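Local coordinates for fructokinase (Silicibacter sp., PDB 3C8U), which probably transfers a phosphate group from ATP to fructose, as a P-loop kinase linked to fructose transport, at residues Ala30-Leu38 / Leu154-Leu165. Sequence-based numbering, arbitrary orientation.
Sequences APGSGKSTL and LEVPMADLEARL
Leu161 and Leu165, one turn apart on helix 158-171, pack against the loop backbone at Pro31 and Gly32. Leu161 sets CD2 3.5 Å from Gly32 C, while its other methyl, CD1, reaches Ala30 CB at 3.8 Å. Leu165, its CG anti to the carbonyl carbon (chi1 -72°), lies over one face of the Pro31-Gly32 peptide, CD1 beside Pro31 O and CD2 3.8 Å from Gly32 CA; Leu161 CD2 is on the opposite face. Pro31 O is thus buried among methyls without a polar partner. Replacing Leu165 with an alanine removes both methyls and is likely to open a gap over that face. Gly32 has positive phi, and a side chain there would clash with Leu165 CG. Leu154 CD2 lies 3.4 Å from Lys35 CA.

Gly29 followed by APGSGKS, between strand 23-28 and helix 36-48, is consistent with a Walker A P-loop, the phosphate-binding loop of P-loop kinases; strand 150-154 is one of two parallel neighbours of strand 23-28, and helix 158-171 flanks the loop.

Polar links across the contact are sparse. Arg164, extended from CG to NE, gives a weak hydrogen bond from NH1 to Gly32 O (3.5 Å); Val156 CG1 of its own segment packs over one guanidinium face, toward the rim. A water donates to Leu154 O (2.7 Å) and weakly accepts from Ala30 N. Within the loop, Ala30 O receives both Ser33 N and Ser33 OG, the latter at 2.8 Å on a lone pair, bracing the type II turn. Outside the two segments, Lys35 NZ hydrogen-bonds Asn132 OD1.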
ATOM      1  N   ALA A  30      -5.656  -2.965   4.287  1.00 26.99           N
ATOM      2  CA  ALA A  30      -5.688  -4.415   4.250  1.00 23.95           C
ATOM      3  C   ALA A  30      -6.285  -4.836   2.904  1.00 25.14           C
ATOM      4  O   ALA A  30      -6.887  -4.009   2.207  1.00 24.35           O
ATOM      5  CB  ALA A  30      -6.500  -4.981   5.435  1.00 22.17           C
ATOM      6  N   PRO A  31      -6.075  -6.104   2.510  1.00 25.61           N
ATOM      7  CA  PRO A  31      -6.749  -6.621   1.333  1.00 26.31           C
ATOM      8  C   PRO A  31      -8.247  -6.380   1.426  1.00 25.52           C
ATOM      9  O   PRO A  31      -8.895  -6.688   2.433  1.00 23.32           O
ATOM     10  CB  PRO A  31      -6.421  -8.124   1.362  1.00 25.39           C
ATOM     11  CG  PRO A  31      -5.175  -8.228   2.192  1.00 26.91           C
ATOM     12  CD  PRO A  31      -5.341  -7.154   3.237  1.00 26.40           C
ATOM     13  N   GLY A  32      -8.752  -5.800   0.348  1.00 26.28           N
ATOM     14  CA  GLY A  32     -10.161  -5.463   0.208  1.00 28.15           C
ATOM     15  C   GLY A  32     -10.512  -4.093   0.729  1.00 28.25           C
ATOM     16  O   GLY A  32     -11.676  -3.718   0.757  1.00 29.72           O
ATOM     17  N   SER A  33      -9.511  -3.346   1.172  1.00 26.11           N
ATOM     18  CA  SER A  33      -9.791  -2.051   1.836  1.00 25.53           C
ATOM     19  C   SER A  33     -10.141  -0.944   0.834  1.00 24.70           C
ATOM     20  O   SER A  33     -10.651   0.113   1.203  1.00 27.28           O
ATOM     21  CB  SER A  33      -8.635  -1.597   2.714  1.00 28.34           C
ATOM     22  OG  SER A  33      -7.481  -1.311   1.940  1.00 24.73           O
ATOM     23  N   GLY A  34      -9.840  -1.202  -0.426  1.00 21.52           N
ATOM     24  CA  GLY A  34     -10.046  -0.202  -1.500  1.00 24.01           C
ATOM     25  C   GLY A  34      -9.158   1.030  -1.336  1.00 25.62           C
ATOM     26  O   GLY A  34      -9.549   2.166  -1.600  1.00 25.58           O
ATOM     27  N   LYS A  35      -7.945   0.797  -0.879  1.00 22.88           N
ATOM     28  CA  LYS A  35      -7.046   1.909  -0.557  0.50 20.79           C
ATOM     29  C   LYS A  35      -6.728   2.790  -1.777  1.00 20.02           C
ATOM     30  O   LYS A  35      -6.563   3.994  -1.654  1.00 18.09           O
ATOM     31  CB  LYS A  35      -5.776   1.419   0.159  0.50 21.62           C
ATOM     32  CG  LYS A  35      -4.859   0.551  -0.659  0.50 21.94           C
ATOM     33  CD  LYS A  35      -3.835  -0.167   0.230  0.50 22.47           C
ATOM     34  CE  LYS A  35      -3.512  -1.543  -0.313  0.50 28.74           C
ATOM     35  NZ  LYS A  35      -4.573  -2.563   0.056  0.50 21.27           N
ATOM     36  N   SER A  36      -6.689   2.205  -2.964  1.00 18.96           N
ATOM     37  CA  SER A  36      -6.373   3.008  -4.153  1.00 18.40           C
ATOM     38  C   SER A  36      -7.443   4.060  -4.468  1.00 19.23           C
ATOM     39  O   SER A  36      -7.175   5.065  -5.141  1.00 18.44           O
ATOM     40  CB  SER A  36      -6.090   2.110  -5.363  1.00 20.89           C
ATOM     41  OG  SER A  36      -4.971   1.273  -5.105  1.00 20.70           O
ATOM     42  N   THR A  37      -8.655   3.829  -3.965  1.00 16.52           N
ATOM     43  CA  THR A  37      -9.770   4.768  -4.191  1.00 19.27           C
ATOM     44  C   THR A  37      -9.719   5.986  -3.258  1.00 19.65           C
ATOM     45  O   THR A  37     -10.413   6.990  -3.477  1.00 19.08           O
ATOM     46  CB  THR A  37     -11.158   4.104  -4.027  1.00 20.37           C
ATOM     47  OG1 THR A  37     -11.346   3.726  -2.663  1.00 22.00           O
ATOM     48  CG2 THR A  37     -11.302   2.902  -4.925  1.00 17.32           C
ATOM     49  N   LEU A  38      -8.858   5.889  -2.258  1.00 18.60           N
ATOM     50  CA  LEU A  38      -8.551   7.005  -1.330  1.00 19.71           C
ATOM     51  C   LEU A  38      -7.216   7.704  -1.683  1.00 21.59           C
ATOM     52  O   LEU A  38      -7.123   8.932  -1.738  1.00 18.95           O
ATOM     53  CB  LEU A  38      -8.543   6.508   0.124  1.00 20.54           C
ATOM     54  CG  LEU A  38      -8.249   7.567   1.180  1.00 20.23           C
ATOM     55  CD1 LEU A  38      -9.346   8.656   1.169  1.00 25.80           C
ATOM     56  CD2 LEU A  38      -8.098   6.949   2.555  1.00 23.67           C
ATOM     57  N   LEU A 154      -6.002   3.288   6.859  1.00 23.20           N
ATOM     58  CA  LEU A 154      -7.343   3.079   6.317  1.00 25.87           C
ATOM     59  C   LEU A 154      -7.996   1.955   7.122  1.00 26.41           C
ATOM     60  O   LEU A 154      -7.598   0.815   7.066  1.00 25.31           O
ATOM     61  CB  LEU A 154      -7.269   2.769   4.813  1.00 25.17           C
ATOM     62  CG  LEU A 154      -8.552   2.399   4.067  1.00 32.26           C
ATOM     63  CD1 LEU A 154      -9.721   3.299   4.455  1.00 34.99           C
ATOM     64  CD2 LEU A 154      -8.303   2.429   2.542  1.00 28.64           C
ATOM     65  N   GLU A 155      -8.971   2.327   7.935  1.00 25.86           N
ATOM     66  CA  GLU A 155      -9.645   1.392   8.845  1.00 28.95           C
ATOM     67  C   GLU A 155     -10.986   0.903   8.297  1.00 28.69           C
ATOM     68  O   GLU A 155     -11.916   1.672   8.106  1.00 28.40           O
ATOM     69  CB  GLU A 155      -9.892   2.083  10.184  1.00 31.73           C
ATOM     70  CG  GLU A 155     -10.293   1.158  11.244  1.00 38.70           C
ATOM     71  CD  GLU A 155      -9.101   0.484  11.813  1.00 46.53           C
ATOM     72  OE1 GLU A 155      -8.212   1.213  12.301  1.00 51.10           O
ATOM     73  OE2 GLU A 155      -9.047  -0.763  11.760  1.00 60.36           O
ATOM     74  N   VAL A 156     -11.034  -0.388   8.018  1.00 28.74           N
ATOM     75  CA  VAL A 156     -12.216  -1.047   7.465  1.00 26.31           C
ATOM     76  C   VAL A 156     -12.558  -2.268   8.312  1.00 26.66           C
ATOM     77  O   VAL A 156     -11.716  -3.112   8.545  1.00 27.68           O
ATOM     78  CB  VAL A 156     -11.993  -1.500   6.012  1.00 26.46           C
ATOM     79  CG1 VAL A 156     -13.290  -2.137   5.433  1.00 21.10           C
ATOM     80  CG2 VAL A 156     -11.561  -0.348   5.173  1.00 23.12           C
ATOM     81  N   PRO A 157     -13.792  -2.342   8.812  1.00 28.03           N
ATOM     82  CA  PRO A 157     -14.123  -3.535   9.588  1.00 28.81           C
ATOM     83  C   PRO A 157     -13.931  -4.838   8.835  1.00 26.32           C
ATOM     84  O   PRO A 157     -14.153  -4.937   7.623  1.00 24.56           O
ATOM     85  CB  PRO A 157     -15.596  -3.330   9.915  1.00 30.25           C
ATOM     86  CG  PRO A 157     -15.816  -1.840   9.821  1.00 29.89           C
ATOM     87  CD  PRO A 157     -14.928  -1.406   8.716  1.00 29.24           C
HETATM   88  N   MSE A 158     -13.537  -5.837   9.597  1.00 27.96           N
HETATM   89  CA  MSE A 158     -13.263  -7.165   9.057  1.00 28.76           C
HETATM   90  C   MSE A 158     -14.424  -7.717   8.252  1.00 28.44           C
HETATM   91  O   MSE A 158     -14.221  -8.420   7.254  1.00 24.41           O
HETATM   92  CB  MSE A 158     -12.919  -8.148  10.167  1.00 31.71           C
HETATM   93  CG  MSE A 158     -11.479  -8.093  10.589  1.00 39.85           C
HETATM   94 SE   MSE A 158     -10.309  -8.859   9.213  0.75 50.37          SE
HETATM   95  CE  MSE A 158     -11.585  -9.770   8.123  1.00 38.45           C
ATOM     96  N   ALA A 159     -15.634  -7.390   8.704  1.00 26.88           N
ATOM     97  CA  ALA A 159     -16.848  -7.907   8.082  1.00 27.54           C
ATOM     98  C   ALA A 159     -16.986  -7.304   6.701  1.00 26.21           C
ATOM     99  O   ALA A 159     -17.340  -7.962   5.727  1.00 25.96           O
ATOM    100  CB  ALA A 159     -18.089  -7.600   8.942  1.00 28.32           C
ATOM    101  N   ASP A 160     -16.634  -6.036   6.625  1.00 24.98           N
ATOM    102  CA  ASP A 160     -16.761  -5.301   5.372  1.00 24.84           C
ATOM    103  C   ASP A 160     -15.676  -5.781   4.400  1.00 25.18           C
ATOM    104  O   ASP A 160     -15.901  -5.943   3.181  1.00 25.50           O
ATOM    105  CB  ASP A 160     -16.705  -3.781   5.612  1.00 26.49           C
ATOM    106  CG  ASP A 160     -17.877  -3.277   6.452  1.00 33.20           C
ATOM    107  OD1 ASP A 160     -18.890  -4.004   6.551  1.00 42.18           O
ATOM    108  OD2 ASP A 160     -17.792  -2.175   7.025  1.00 44.58           O
ATOM    109  N   LEU A 161     -14.489  -6.022   4.942  1.00 25.17           N
ATOM    110  CA  LEU A 161     -13.367  -6.513   4.091  1.00 23.87           C
ATOM    111  C   LEU A 161     -13.751  -7.826   3.438  1.00 22.87           C
ATOM    112  O   LEU A 161     -13.478  -8.093   2.258  1.00 22.99           O
ATOM    113  CB  LEU A 161     -12.077  -6.714   4.895  1.00 24.60           C
ATOM    114  CG  LEU A 161     -11.352  -5.449   5.364  1.00 21.32           C
ATOM    115  CD1 LEU A 161     -10.121  -5.804   6.243  1.00 25.92           C
ATOM    116  CD2 LEU A 161     -10.942  -4.559   4.185  1.00 22.93           C
ATOM    117  N   GLU A 162     -14.412  -8.647   4.231  1.00 24.55           N
ATOM    118  CA  GLU A 162     -14.763  -9.990   3.784  1.00 24.56           C
ATOM    119  C   GLU A 162     -15.736  -9.926   2.608  1.00 23.22           C
ATOM    120  O   GLU A 162     -15.551 -10.563   1.592  1.00 23.82           O
ATOM    121  CB  GLU A 162     -15.404 -10.798   4.916  1.00 23.84           C
ATOM    122  CG  GLU A 162     -15.435 -12.261   4.592  1.00 32.26           C
ATOM    123  CD  GLU A 162     -15.876 -13.124   5.765  1.00 38.99           C
ATOM    124  OE1 GLU A 162     -15.667 -12.734   6.939  1.00 42.59           O
ATOM    125  OE2 GLU A 162     -16.441 -14.199   5.505  1.00 36.09           O
ATOM    126  N   ALA A 163     -16.794  -9.157   2.803  1.00 23.38           N
ATOM    127  CA  ALA A 163     -17.827  -8.981   1.777  1.00 22.79           C
ATOM    128  C   ALA A 163     -17.218  -8.460   0.504  1.00 23.95           C
ATOM    129  O   ALA A 163     -17.574  -8.856  -0.595  1.00 23.26           O
ATOM    130  CB  ALA A 163     -18.936  -8.034   2.261  1.00 25.61           C
ATOM    131  N   ARG A 164     -16.250  -7.579   0.657  1.00 24.04           N
ATOM    132  CA  ARG A 164     -15.646  -6.943  -0.515  1.00 24.69           C
ATOM    133  C   ARG A 164     -14.753  -7.897  -1.243  1.00 25.23           C
ATOM    134  O   ARG A 164     -14.723  -7.936  -2.464  1.00 26.40           O
ATOM    135  CB  ARG A 164     -14.872  -5.703  -0.114  1.00 25.71           C
ATOM    136  CG  ARG A 164     -15.772  -4.700   0.435  1.00 27.63           C
ATOM    137  CD  ARG A 164     -15.115  -3.371   0.430  1.00 41.92           C
ATOM    138  NE  ARG A 164     -15.743  -2.462   1.370  1.00 41.72           N
ATOM    139  CZ  ARG A 164     -15.129  -1.415   1.900  1.00 43.05           C
ATOM    140  NH1 ARG A 164     -13.857  -1.155   1.588  1.00 32.35           N
ATOM    141  NH2 ARG A 164     -15.790  -0.647   2.752  1.00 41.94           N
ATOM    142  N   LEU A 165     -14.085  -8.736  -0.465  1.00 26.53           N
ATOM    143  CA  LEU A 165     -13.211  -9.775  -1.018  1.00 23.14           C
ATOM    144  C   LEU A 165     -14.008 -10.856  -1.720  1.00 24.82           C
ATOM    145  O   LEU A 165     -13.603 -11.357  -2.764  1.00 25.54           O
ATOM    146  CB  LEU A 165     -12.293 -10.363   0.057  1.00 24.75           C
ATOM    147  CG  LEU A 165     -11.191  -9.374   0.471  1.00 19.84           C
ATOM    148  CD1 LEU A 165     -10.469  -9.784   1.762  1.00 24.46           C
ATOM    149  CD2 LEU A 165     -10.216  -9.171  -0.661  1.00 25.78           C
TER
HETATM  150  O   HOH W   1      -8.187  -1.591   5.913  1.00 38.73           O